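Long-range contacts in stage II sporulation protein Q (Bacillus subtilis, PDB 3TUF), which forms with SpoIIIAH an intercellular channel between mother cell and forespore, and takes part in forespore engulfment and in anchoring proteins on the forespore side of the septal membrane: residues S37-A42 against A98-T103; F94-S99 against T127-L132; V135-G140 against Q147-S152; G83-E88 against H164-I169. All blocks are in the same frame, centred on the assembly; numbering follows the deposited sequence.

Contact 1: residues S37-A42 against A98-T103; sequences SMENVA and ASLSGT
Ala42 and Ser99 bring the two backbones closest, their CA atoms 4.6 Å apart, where the extended chain of 37-42 runs roughly antiparallel to the turn at 98-103, with end-to-end directions 148° apart. Two bonds fasten this end: Ala42 N donates to Ser99 O over 3.2 Å, and Ser99 OG gives its proton to Ala42 O over 2.8 Å. A chi1 of 164° swings OG toward Ala42, and the bond lies in the carbonyl plane, on a lone pair. Neither segment forms regular strand here; an N-terminal arm that precedes strand 51-55 is laid on the loop leading into strand 102-110 of the M23 peptidase-like domain. At the other end the extended Glu39 side chain reaches across to Ser101, whose N meets OE1 at 2.8 Å in a nearly straight bond (174°). Ser101 OG is only weakly engaged by this carboxylate, and its stronger partner is the backbone N of Gln145. Between the two ends, Leu100 crosses Glu39 obliquely and fills the middle with its CD2 methyl, 3.7 Å from Glu39 CG and 3.5 Å from Asn40 O. The Gln145 amide bridges the chains by donating to both Asn40 O and Ser99 O.

Contact 2: residues F94-S99 against T127-L132; sequences FDVSAS and TVYQSL
Tyr129 is the largest contributor to this contact, its ring running alongside the backbone from Val96 to Ser99. Its CB points at the other segment, and a chi1 of -47° places CG anti to the carbonyl carbon, which sends the ring lengthwise along 94-99. From there each atom of one ring side has its own neighbour. CD2 packs on Val96 CG1 at 3.8 Å, the two side chains meeting at a slant. CE2, one atom further out, comes to 3.8 Å from Ser97 O. At the tip, OH accepts a hydrogen bond from Ser99 N, which approaches at the ring edge, near the ring plane (3.1 Å, N-H...O 161°). The same OH lies 2.7 Å from Thr127 OG1, a hydrogen bond whose donor is not settled and whose threonine oxygen is less surely placed.

The other branch of Val96 extends the apolar patch: CG2 meets Leu132 CD2 at 3.9 Å, the two side chains crossing at about a right angle. Leu132 belongs to a G1 beta bulge, in which it and Ser131 both face Tyr115.

No backbone pairing links the segments. Val96 and Tyr129 have CA atoms 8.2 Å apart, the spacing of two layers joined by side chains: strand 95-97 of the small three-stranded sheet lies over strand 125-132 of the large one, and the touching spans, CA 96 to 99 and CA 127 to 132, run 178° apart. Phe167 and Ile149 also touch the tyrosine. Chemically, the phenol delivers a polar tip to a buried place, where it satisfies a main-chain N-H just past the end of strand 95-97 while the rest of its ring serves as apolar filling.

Contact 3: residues V135-G140 against Q147-S152; sequences VSVEQG and QVIGKS
Ser136 sits over one face of the peptide group joining Ile149 to Gly150, with its CB 3.9 Å from Ile149 C and its OG 3.9 Å from Gly150 N. Its backbone N approaches from that same face and donates to Ile149 O over 3.0 Å; it stands 62° out of the carbonyl plane, so the bond misses the lone pairs although the N-H...O angle is a fair 161°. Beside the carbonyl oxygen is Val137 CG2, 3.9 Å from Ile149 O. The other methyl, Val137 CG1, packs against Ile149 CG2 at 3.8 Å, the two branched side chains crossing at a slant. At the outer margin Val148 CG1 reaches Ser136 OG at 4.0 Å.

Regular pairing is confined to Val135 and Gly150, an antiparallel non-hydrogen-bonded pair with CA atoms 4.1 Å apart. On the far side of the strand Ile149 and Gly150 both face Val96, a classic beta bulge.

Strand 148-151 is the middle member of a three-stranded antiparallel sheet, flanked by 95-97 and 134-135. The segment 135-140 leaves its edge toward strand 142-143, where Val143 touches both Val137 and Ile149, while Val117 of strand 116-120 meets Val135 and Val137.

Contact 4: residues G83-E88 against H164-I169; sequences GIDLAE and HVHFEI
Ile84 and Leu86 pair through their backbones with Phe167 and Val165 as two hydrogen-bonded antiparallel pairs, each closed by two bonds. In the first, Phe167 N reaches Ile84 O over 2.8 Å and Ile84 N reaches Phe167 O over 3.0 Å; in the second, Leu86 N to Val165 O and Val165 N to Leu86 O are both 3.0 Å. The strand axes come within 4.8 Å at 144°, a marked twist. Weaker CH...O contacts fill the gaps, such as Gly83 CA on Phe167 O at 3.2 Å, where the chain also grazes Glu168 CG.

The apolar contacts lie on one face. Ile84 and Phe167 run side by side, with Ile84 CD1 at the ring edge, 3.9 Å from Phe167 CD2, and Leu86 CB packs on Val165 CG1.

Polar side chains occupy the other face, at the non-hydrogen-bonded pair Asp85-His166. His166 turns CG anti to its N (chi1 -178°), and ND1 then donates to Asp85 OD1 over 2.6 Å. The acceptor lies in the imidazole plane, though carboxylate and ring planes are 74° apart. Asp85 OD2 bonds Ser161 OG, and His166 NE2 points to Glu168 OE2 at a distance too short to trust in detail. His164 leans obliquely over Asp85 with CD2, while its ND1 bonds Gly162 O.

The M23 (LytM) metallopeptidase centre combines His-x-x-x-Asp with His-x-His. By family resemblance Asp85 and His166 correspond to two of its three metal ligands; the third position is not a histidine here, so the site is probably degenerate.

The contacts build the LytM-like domain outward from its middle. Contact 4, its centre about 4 Å from the chain centre, joins two strands of the large antiparallel sheet, whose neighbouring strand 125-132 supplies one side of contact 2. Contact 2, its centre about 8 Å from those of contacts 3 and 4, stacks the three-stranded sheet on the large one; contact 3 joins the middle strand of that small sheet to its edge at Val135 and to the loop that follows. Contact 1 shares Ala98 and Ser99 with contact 2 and lays the N-terminal arm on the domain, its centre about 16 Å from that of contact 4. Along the chain, contacts 2 and 3 follow in series between the segments of contact 4, while contacts 1 and 4 interleave.

Contact 1: residues S37-A42 against A98-T103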
loop_
_atom_site.group_PDB
_atom_site.type_symbol
_atom_site.label_atom_id
_atom_site.label_comp_id
_atom_site.label_asym_id
_atom_site.label_seq_id
_atom_site.Cartn_x
_atom_site.Cartn_y
_atom_site.Cartn_z
ATOM N N SER A 37 14.534 19.004 38.224
ATOM C CA SER A 37 14.405 18.088 39.343
ATOM C C SER A 37 14.228 18.856 40.645
ATOM O O SER A 37 14.632 20.001 40.757
ATOM C CB SER A 37 15.622 17.164 39.430
ATOM O OG SER A 37 15.474 16.026 38.601
ATOM N N MET A 38 13.605 18.224 41.624
ATOM C CA MET A 38 13.404 18.861 42.903
ATOM C C MET A 38 12.419 20.010 42.844
ATOM O O MET A 38 12.014 20.511 43.874
ATOM C CB MET A 38 14.734 19.356 43.460
ATOM C CG MET A 38 15.911 19.237 42.506
ATOM S SD MET A 38 17.237 20.415 42.868
ATOM C CE MET A 38 16.812 21.763 41.774
ATOM N N GLU A 39 12.027 20.443 41.656
ATOM C CA GLU A 39 11.057 21.520 41.597
ATOM C C GLU A 39 9.750 21.123 40.971
ATOM O O GLU A 39 9.656 20.111 40.341
ATOM C CB GLU A 39 11.625 22.772 40.928
ATOM C CG GLU A 39 12.163 22.609 39.540
ATOM C CD GLU A 39 12.824 23.874 39.024
ATOM O OE1 GLU A 39 12.839 24.085 37.814
ATOM O OE2 GLU A 39 13.333 24.659 39.820
ATOM N N ASN A 40 8.743 21.946 41.174
ATOM C CA ASN A 40 7.421 21.682 40.683
ATOM C C ASN A 40 7.167 22.408 39.395
ATOM O O ASN A 40 7.714 23.443 39.155
ATOM C CB ASN A 40 6.395 22.149 41.690
ATOM C CG ASN A 40 6.409 21.348 42.958
ATOM O OD1 ASN A 40 7.295 20.551 43.197
ATOM N ND2 ASN A 40 5.418 21.570 43.787
ATOM N N VAL A 41 6.304 21.868 38.572
ATOM C CA VAL A 41 6.040 22.422 37.254
ATOM C C VAL A 41 5.187 23.647 37.424
ATOM O O VAL A 41 4.136 23.566 38.005
ATOM C CB VAL A 41 5.305 21.370 36.348
ATOM C CG1 VAL A 41 4.754 22.006 35.024
ATOM C CG2 VAL A 41 6.223 20.155 36.074
ATOM N N ALA A 42 5.630 24.793 36.917
ATOM C CA ALA A 42 4.839 26.017 37.141
ATOM C C ALA A 42 4.103 26.506 35.896
ATOM O O ALA A 42 4.569 26.285 34.783
ATOM C CB ALA A 42 5.716 27.131 37.728
ATOM N N ALA A 98 9.713 31.020 32.497
ATOM C CA ALA A 98 10.103 29.642 32.425
ATOM C C ALA A 98 9.354 28.868 33.508
ATOM O O ALA A 98 9.310 29.248 34.696
ATOM C CB ALA A 98 11.605 29.493 32.555
ATOM N N SER A 99 8.698 27.813 33.040
ATOM C CA SER A 99 7.958 26.896 33.870
ATOM C C SER A 99 8.880 26.067 34.749
ATOM O O SER A 99 8.476 25.645 35.812
ATOM C CB SER A 99 7.168 25.970 32.961
ATOM O OG SER A 99 6.730 24.846 33.689
ATOM N N LEU A 100 10.096 25.804 34.277
ATOM C CA LEU A 100 11.108 25.131 35.069
ATOM C C LEU A 100 12.464 25.687 34.657
ATOM O O LEU A 100 12.590 26.304 33.601
ATOM C CB LEU A 100 11.113 23.627 34.803
ATOM C CG LEU A 100 9.932 22.715 35.201
ATOM C CD1 LEU A 100 9.995 21.469 34.384
ATOM C CD2 LEU A 100 9.885 22.343 36.688
ATOM N N SER A 101 13.482 25.456 35.484
ATOM C CA SER A 101 14.833 25.863 35.162
ATOM C C SER A 101 15.493 24.973 34.065
ATOM O O SER A 101 15.226 23.771 33.932
ATOM C CB SER A 101 15.641 25.913 36.446
ATOM O OG SER A 101 14.897 26.609 37.472
ATOM N N GLY A 102 16.343 25.569 33.242
ATOM C CA GLY A 102 16.984 24.790 32.210
ATOM C C GLY A 102 17.822 25.642 31.332
ATOM O O GLY A 102 18.219 26.735 31.720
ATOM N N THR A 103 18.086 25.140 30.140
ATOM C CA THR A 103 18.934 25.835 29.198
ATOM C C THR A 103 18.159 26.055 27.940
ATOM O O THR A 103 17.561 25.122 27.411
ATOM C CB THR A 103 20.111 24.985 28.835
ATOM O OG1 THR A 103 20.829 24.685 30.029
ATOM C CG2 THR A 103 21.010 25.728 27.876
#

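Contact 2: residues F94-S99 against T127-L132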
loop_
_atom_site.group_PDB
_atom_site.type_symbol
_atom_site.label_atom_id
_atom_site.label_comp_id
_atom_site.label_asym_id
_atom_site.label_seq_id
_atom_site.Cartn_x
_atom_site.Cartn_y
_atom_site.Cartn_z
ATOM N N PHE A 94 1.180 39.854 27.902
ATOM C CA PHE A 94 1.580 39.545 29.244
ATOM C C PHE A 94 2.877 38.787 29.193
ATOM O O PHE A 94 3.296 38.287 28.116
ATOM C CB PHE A 94 0.474 38.719 29.910
ATOM C CG PHE A 94 0.145 37.385 29.170
ATOM C CD1 PHE A 94 0.873 36.205 29.492
ATOM C CD2 PHE A 94 -0.877 37.318 28.174
ATOM C CE1 PHE A 94 0.638 34.983 28.801
ATOM C CE2 PHE A 94 -1.148 36.133 27.509
ATOM C CZ PHE A 94 -0.382 34.950 27.821
ATOM N N ASP A 95 3.542 38.665 30.321
ATOM C CA ASP A 95 4.914 38.199 30.272
ATOM C C ASP A 95 4.858 36.743 30.487
ATOM O O ASP A 95 4.133 36.277 31.359
ATOM C CB ASP A 95 5.765 38.886 31.336
ATOM C CG ASP A 95 5.780 40.465 31.176
ATOM O OD1 ASP A 95 6.396 40.977 30.187
ATOM O OD2 ASP A 95 5.192 41.178 32.028
ATOM N N VAL A 96 5.586 36.016 29.653
ATOM C CA VAL A 96 5.745 34.583 29.806
ATOM C C VAL A 96 7.046 34.248 30.538
ATOM O O VAL A 96 8.069 34.920 30.315
ATOM C CB VAL A 96 5.861 34.035 28.418
ATOM C CG1 VAL A 96 6.477 32.541 28.377
ATOM C CG2 VAL A 96 4.540 34.223 27.686
ATOM N N SER A 97 7.048 33.201 31.358
ATOM C CA SER A 97 8.261 32.848 32.095
ATOM C C SER A 97 8.490 31.375 32.182
ATOM O O SER A 97 7.585 30.569 32.019
ATOM C CB SER A 97 8.199 33.399 33.514
ATOM O OG SER A 97 6.965 33.079 34.086
ATOM N N ALA A 98 9.713 31.020 32.497
ATOM C CA ALA A 98 10.103 29.642 32.425
ATOM C C ALA A 98 9.354 28.868 33.508
ATOM O O ALA A 98 9.310 29.248 34.696
ATOM C CB ALA A 98 11.605 29.493 32.555
ATOM N N SER A 99 8.698 27.813 33.040
ATOM C CA SER A 99 7.958 26.896 33.870
ATOM C C SER A 99 8.880 26.067 34.749
ATOM O O SER A 99 8.476 25.645 35.812
ATOM C CB SER A 99 7.168 25.970 32.961
ATOM O OG SER A 99 6.730 24.846 33.689
ATOM N N THR A 127 10.500 22.220 27.641
ATOM C CA THR A 127 9.273 22.992 27.474
ATOM C C THR A 127 9.332 23.931 26.311
ATOM O O THR A 127 10.417 24.404 25.944
ATOM C CB THR A 127 8.952 23.857 28.712
ATOM O OG1 THR A 127 10.172 24.328 29.325
ATOM C CG2 THR A 127 8.164 23.085 29.671
ATOM N N VAL A 128 8.168 24.251 25.771
ATOM C CA VAL A 128 8.092 25.029 24.516
ATOM C C VAL A 128 7.117 26.180 24.700
ATOM O O VAL A 128 5.976 26.045 25.209
ATOM C CB VAL A 128 7.713 24.127 23.266
ATOM C CG1 VAL A 128 7.599 24.922 21.914
ATOM C CG2 VAL A 128 8.701 22.957 23.126
ATOM N N TYR A 129 7.594 27.345 24.306
ATOM C CA TYR A 129 6.801 28.544 24.424
ATOM C C TYR A 129 6.854 29.136 23.072
ATOM O O TYR A 129 7.961 29.268 22.489
ATOM C CB TYR A 129 7.481 29.479 25.398
ATOM C CG TYR A 129 7.929 28.776 26.666
ATOM C CD1 TYR A 129 9.095 27.987 26.673
ATOM C CD2 TYR A 129 7.186 28.887 27.848
ATOM C CE1 TYR A 129 9.546 27.320 27.824
ATOM C CE2 TYR A 129 7.612 28.205 29.041
ATOM C CZ TYR A 129 8.804 27.425 28.990
ATOM O OH TYR A 129 9.220 26.770 30.119
ATOM N N GLN A 130 5.695 29.529 22.567
ATOM C CA GLN A 130 5.583 29.803 21.156
ATOM C C GLN A 130 4.416 30.733 21.007
ATOM O O GLN A 130 3.642 30.837 21.917
ATOM C CB GLN A 130 5.396 28.450 20.447
ATOM C CG GLN A 130 4.180 28.360 19.573
ATOM C CD GLN A 130 4.079 27.073 18.801
ATOM O OE1 GLN A 130 5.050 26.250 18.754
ATOM N NE2 GLN A 130 2.882 26.871 18.178
ATOM N N SER A 131 4.282 31.436 19.880
ATOM C CA SER A 131 3.380 32.638 19.745
ATOM C C SER A 131 3.818 33.971 20.435
ATOM O O SER A 131 3.058 34.985 20.436
ATOM C CB SER A 131 1.921 32.342 20.058
ATOM O OG SER A 131 1.115 33.205 19.240
ATOM N N LEU A 132 5.046 33.957 20.994
ATOM C CA LEU A 132 5.690 35.129 21.583
ATOM C C LEU A 132 5.857 36.282 20.539
ATOM O O LEU A 132 6.160 36.025 19.326
ATOM C CB LEU A 132 7.056 34.721 22.136
ATOM C CG LEU A 132 7.027 33.521 23.090
ATOM C CD1 LEU A 132 8.305 33.392 23.927
ATOM C CD2 LEU A 132 5.871 33.645 24.016
#

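Contact 3: residues V135-G140 against Q147-S152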
loop_
_atom_site.group_PDB
_atom_site.type_symbol
_atom_site.label_atom_id
_atom_site.label_comp_id
_atom_site.label_asym_id
_atom_site.label_seq_id
_atom_site.Cartn_x
_atom_site.Cartn_y
_atom_site.Cartn_z
ATOM N N VAL A 135 11.180 38.248 22.839
ATOM C CA VAL A 135 11.974 37.244 23.515
ATOM C C VAL A 135 12.960 37.993 24.391
ATOM O O VAL A 135 13.429 39.100 24.035
ATOM C CB VAL A 135 12.634 36.312 22.452
ATOM C CG1 VAL A 135 13.854 35.614 22.991
ATOM C CG2 VAL A 135 11.619 35.269 22.025
ATOM N N SER A 136 13.233 37.431 25.560
ATOM C CA SER A 136 14.121 38.058 26.512
ATOM C C SER A 136 15.296 37.098 26.715
ATOM O O SER A 136 16.111 37.295 27.616
ATOM C CB SER A 136 13.366 38.344 27.820
ATOM O OG SER A 136 12.118 39.050 27.563
ATOM N N VAL A 137 15.388 36.056 25.868
ATOM C CA VAL A 137 16.472 35.056 25.953
ATOM C C VAL A 137 17.074 34.776 24.584
ATOM O O VAL A 137 16.539 35.195 23.562
ATOM C CB VAL A 137 16.013 33.671 26.560
ATOM C CG1 VAL A 137 15.735 33.776 28.022
ATOM C CG2 VAL A 137 14.770 33.125 25.849
ATOM N N GLU A 138 18.174 34.035 24.569
ATOM C CA GLU A 138 18.749 33.549 23.314
ATOM C C GLU A 138 19.376 32.155 23.519
ATOM O O GLU A 138 19.737 31.773 24.663
ATOM C CB GLU A 138 19.819 34.515 22.800
ATOM C CG GLU A 138 21.113 34.425 23.610
ATOM C CD GLU A 138 22.119 35.488 23.225
ATOM O OE1 GLU A 138 22.257 35.793 22.022
ATOM O OE2 GLU A 138 22.784 36.022 24.126
ATOM N N GLN A 139 19.520 31.405 22.431
ATOM C CA GLN A 139 20.129 30.083 22.518
ATOM C C GLN A 139 21.349 30.061 23.480
ATOM O O GLN A 139 22.212 30.934 23.414
ATOM C CB GLN A 139 20.561 29.642 21.129
ATOM C CG GLN A 139 20.027 28.304 20.805
ATOM C CD GLN A 139 20.799 27.665 19.707
ATOM O OE1 GLN A 139 20.765 28.128 18.564
ATOM N NE2 GLN A 139 21.523 26.595 20.034
ATOM N N GLY A 140 21.404 29.075 24.377
ATOM C CA GLY A 140 22.513 28.967 25.342
ATOM C C GLY A 140 22.260 29.656 26.692
ATOM O O GLY A 140 22.946 29.341 27.698
ATOM N N GLN A 147 11.589 32.932 35.585
ATOM C CA GLN A 147 12.320 33.945 34.905
ATOM C C GLN A 147 11.638 34.246 33.596
ATOM O O GLN A 147 11.411 33.334 32.773
ATOM C CB GLN A 147 13.715 33.478 34.670
ATOM C CG GLN A 147 14.559 34.623 34.164
ATOM C CD GLN A 147 15.953 34.193 33.779
ATOM O OE1 GLN A 147 16.477 34.728 32.812
ATOM N NE2 GLN A 147 16.568 33.259 34.509
ATOM N N VAL A 148 11.285 35.515 33.412
ATOM C CA VAL A 148 10.562 35.916 32.212
ATOM C C VAL A 148 11.422 35.608 31.022
ATOM O O VAL A 148 12.646 35.856 31.043
ATOM C CB VAL A 148 10.238 37.407 32.203
ATOM C CG1 VAL A 148 9.995 37.915 30.784
ATOM C CG2 VAL A 148 9.005 37.675 33.123
ATOM N N ILE A 149 10.793 35.052 29.986
ATOM C CA ILE A 149 11.527 34.725 28.800
ATOM C C ILE A 149 10.906 35.290 27.548
ATOM O O ILE A 149 11.485 35.157 26.474
ATOM C CB ILE A 149 11.718 33.210 28.634
ATOM C CG1 ILE A 149 10.373 32.543 28.415
ATOM C CG2 ILE A 149 12.553 32.614 29.842
ATOM C CD1 ILE A 149 10.473 31.036 28.441
ATOM N N GLY A 150 9.749 35.919 27.661
ATOM C CA GLY A 150 9.207 36.578 26.465
ATOM C C GLY A 150 7.896 37.252 26.722
ATOM O O GLY A 150 7.540 37.420 27.894
ATOM N N LYS A 151 7.188 37.659 25.657
ATOM C CA LYS A 151 5.847 38.282 25.801
ATOM C C LYS A 151 4.825 37.540 24.941
ATOM O O LYS A 151 5.154 37.102 23.843
ATOM C CB LYS A 151 5.822 39.775 25.410
ATOM C CG LYS A 151 4.800 40.578 26.253
ATOM C CD LYS A 151 4.845 42.104 26.084
ATOM C CE LYS A 151 5.983 42.891 26.833
ATOM N NZ LYS A 151 6.124 42.450 28.245
ATOM N N SER A 152 3.592 37.417 25.439
ATOM C CA SER A 152 2.559 36.856 24.621
ATOM C C SER A 152 2.446 37.619 23.285
ATOM O O SER A 152 2.827 38.795 23.171
ATOM C CB SER A 152 1.236 36.954 25.343
ATOM O OG SER A 152 0.622 38.217 25.097
#

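Contact 4: residues G83-E88 against H164-I169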
loop_
_atom_site.group_PDB
_atom_site.type_symbol
_atom_site.label_atom_id
_atom_site.label_comp_id
_atom_site.label_asym_id
_atom_site.label_seq_id
_atom_site.Cartn_x
_atom_site.Cartn_y
_atom_site.Cartn_z
ATOM N N GLY A 83 -0.403 21.185 23.272
ATOM C CA GLY A 83 -0.226 21.969 24.497
ATOM C C GLY A 83 -1.429 22.821 24.886
ATOM O O GLY A 83 -2.553 22.661 24.341
ATOM N N ILE A 84 -1.210 23.728 25.844
ATOM C CA ILE A 84 -2.259 24.656 26.203
ATOM C C ILE A 84 -1.929 26.041 25.672
ATOM O O ILE A 84 -0.737 26.382 25.473
ATOM C CB ILE A 84 -2.450 24.703 27.695
ATOM C CG1 ILE A 84 -1.163 25.229 28.347
ATOM C CG2 ILE A 84 -2.816 23.300 28.203
ATOM C CD1 ILE A 84 -1.062 25.132 29.866
ATOM N N ASP A 85 -2.998 26.808 25.419
ATOM C CA ASP A 85 -2.908 28.213 25.084
ATOM C C ASP A 85 -3.465 29.025 26.229
ATOM O O ASP A 85 -4.593 28.803 26.673
ATOM C CB ASP A 85 -3.716 28.525 23.839
ATOM C CG ASP A 85 -3.067 27.933 22.544
ATOM O OD1 ASP A 85 -1.887 27.416 22.606
ATOM O OD2 ASP A 85 -3.747 28.001 21.475
ATOM N N LEU A 86 -2.684 29.988 26.688
ATOM C CA LEU A 86 -3.084 30.870 27.791
ATOM C C LEU A 86 -3.317 32.249 27.225
ATOM O O LEU A 86 -2.485 32.716 26.414
ATOM C CB LEU A 86 -1.946 30.945 28.812
ATOM C CG LEU A 86 -1.859 29.631 29.554
ATOM C CD1 LEU A 86 -0.475 29.442 30.230
ATOM C CD2 LEU A 86 -3.065 29.497 30.583
ATOM N N ALA A 87 -4.421 32.895 27.604
ATOM C CA ALA A 87 -4.631 34.338 27.220
ATOM C C ALA A 87 -5.251 35.080 28.409
ATOM O O ALA A 87 -5.862 34.424 29.273
ATOM C CB ALA A 87 -5.473 34.512 25.958
ATOM N N GLU A 88 -5.029 36.402 28.463
ATOM C CA GLU A 88 -5.501 37.313 29.501
ATOM C C GLU A 88 -6.955 37.693 29.172
ATOM O O GLU A 88 -7.319 37.725 27.979
ATOM C CB GLU A 88 -4.602 38.577 29.523
ATOM C CG GLU A 88 -4.982 39.701 30.569
ATOM C CD GLU A 88 -6.011 40.781 30.030
ATOM O OE1 GLU A 88 -5.989 41.113 28.816
ATOM O OE2 GLU A 88 -6.849 41.306 30.823
ATOM N N HIS A 164 -1.751 35.340 22.806
ATOM C CA HIS A 164 -1.565 34.234 23.775
ATOM C C HIS A 164 -0.163 33.686 23.908
ATOM O O HIS A 164 0.731 34.109 23.191
ATOM C CB HIS A 164 -2.414 33.062 23.338
ATOM C CG HIS A 164 -1.899 32.364 22.096
ATOM N ND1 HIS A 164 -2.039 32.896 20.817
ATOM C CD2 HIS A 164 -1.268 31.171 21.943
ATOM C CE1 HIS A 164 -1.515 32.067 19.937
ATOM N NE2 HIS A 164 -1.042 31.011 20.595
ATOM N N VAL A 165 0.048 32.703 24.772
ATOM C CA VAL A 165 1.250 31.870 24.591
ATOM C C VAL A 165 0.817 30.406 24.409
ATOM O O VAL A 165 -0.084 29.946 25.113
ATOM C CB VAL A 165 2.242 32.009 25.785
ATOM C CG1 VAL A 165 1.549 31.664 27.149
ATOM C CG2 VAL A 165 3.421 31.117 25.624
ATOM N N HIS A 166 1.406 29.691 23.446
ATOM C CA HIS A 166 1.250 28.262 23.385
ATOM C C HIS A 166 2.349 27.594 24.217
ATOM O O HIS A 166 3.523 27.890 24.046
ATOM C CB HIS A 166 1.379 27.795 21.953
ATOM C CG HIS A 166 1.177 26.309 21.767
ATOM N ND1 HIS A 166 -0.057 25.709 21.868
ATOM C CD2 HIS A 166 2.050 25.315 21.478
ATOM C CE1 HIS A 166 0.057 24.407 21.637
ATOM N NE2 HIS A 166 1.330 24.139 21.414
ATOM N N PHE A 167 1.976 26.684 25.111
ATOM C CA PHE A 167 2.944 26.091 25.987
ATOM C C PHE A 167 2.903 24.547 25.943
ATOM O O PHE A 167 1.824 23.909 25.972
ATOM C CB PHE A 167 2.630 26.556 27.370
ATOM C CG PHE A 167 3.393 25.842 28.425
ATOM C CD1 PHE A 167 4.754 26.006 28.518
ATOM C CD2 PHE A 167 2.749 25.007 29.305
ATOM C CE1 PHE A 167 5.513 25.359 29.477
ATOM C CE2 PHE A 167 3.493 24.327 30.305
ATOM C CZ PHE A 167 4.891 24.501 30.390
ATOM N N GLU A 168 4.069 23.927 25.918
ATOM C CA GLU A 168 4.142 22.495 25.786
ATOM C C GLU A 168 5.200 21.932 26.719
ATOM O O GLU A 168 6.194 22.629 27.021
ATOM C CB GLU A 168 4.481 22.151 24.329
ATOM C CG GLU A 168 3.392 22.528 23.314
ATOM C CD GLU A 168 3.803 22.126 21.908
ATOM O OE1 GLU A 168 4.908 21.500 21.802
ATOM O OE2 GLU A 168 3.049 22.423 20.907
ATOM N N ILE A 169 4.974 20.696 27.195
ATOM C CA ILE A 169 5.984 19.955 27.976
ATOM C C ILE A 169 6.107 18.757 27.138
ATOM O O ILE A 169 5.055 18.212 26.717
ATOM C CB ILE A 169 5.505 19.378 29.358
ATOM C CG1 ILE A 169 4.603 20.330 30.087
ATOM C CG2 ILE A 169 6.649 18.997 30.275
ATOM C CD1 ILE A 169 3.244 20.294 29.444
#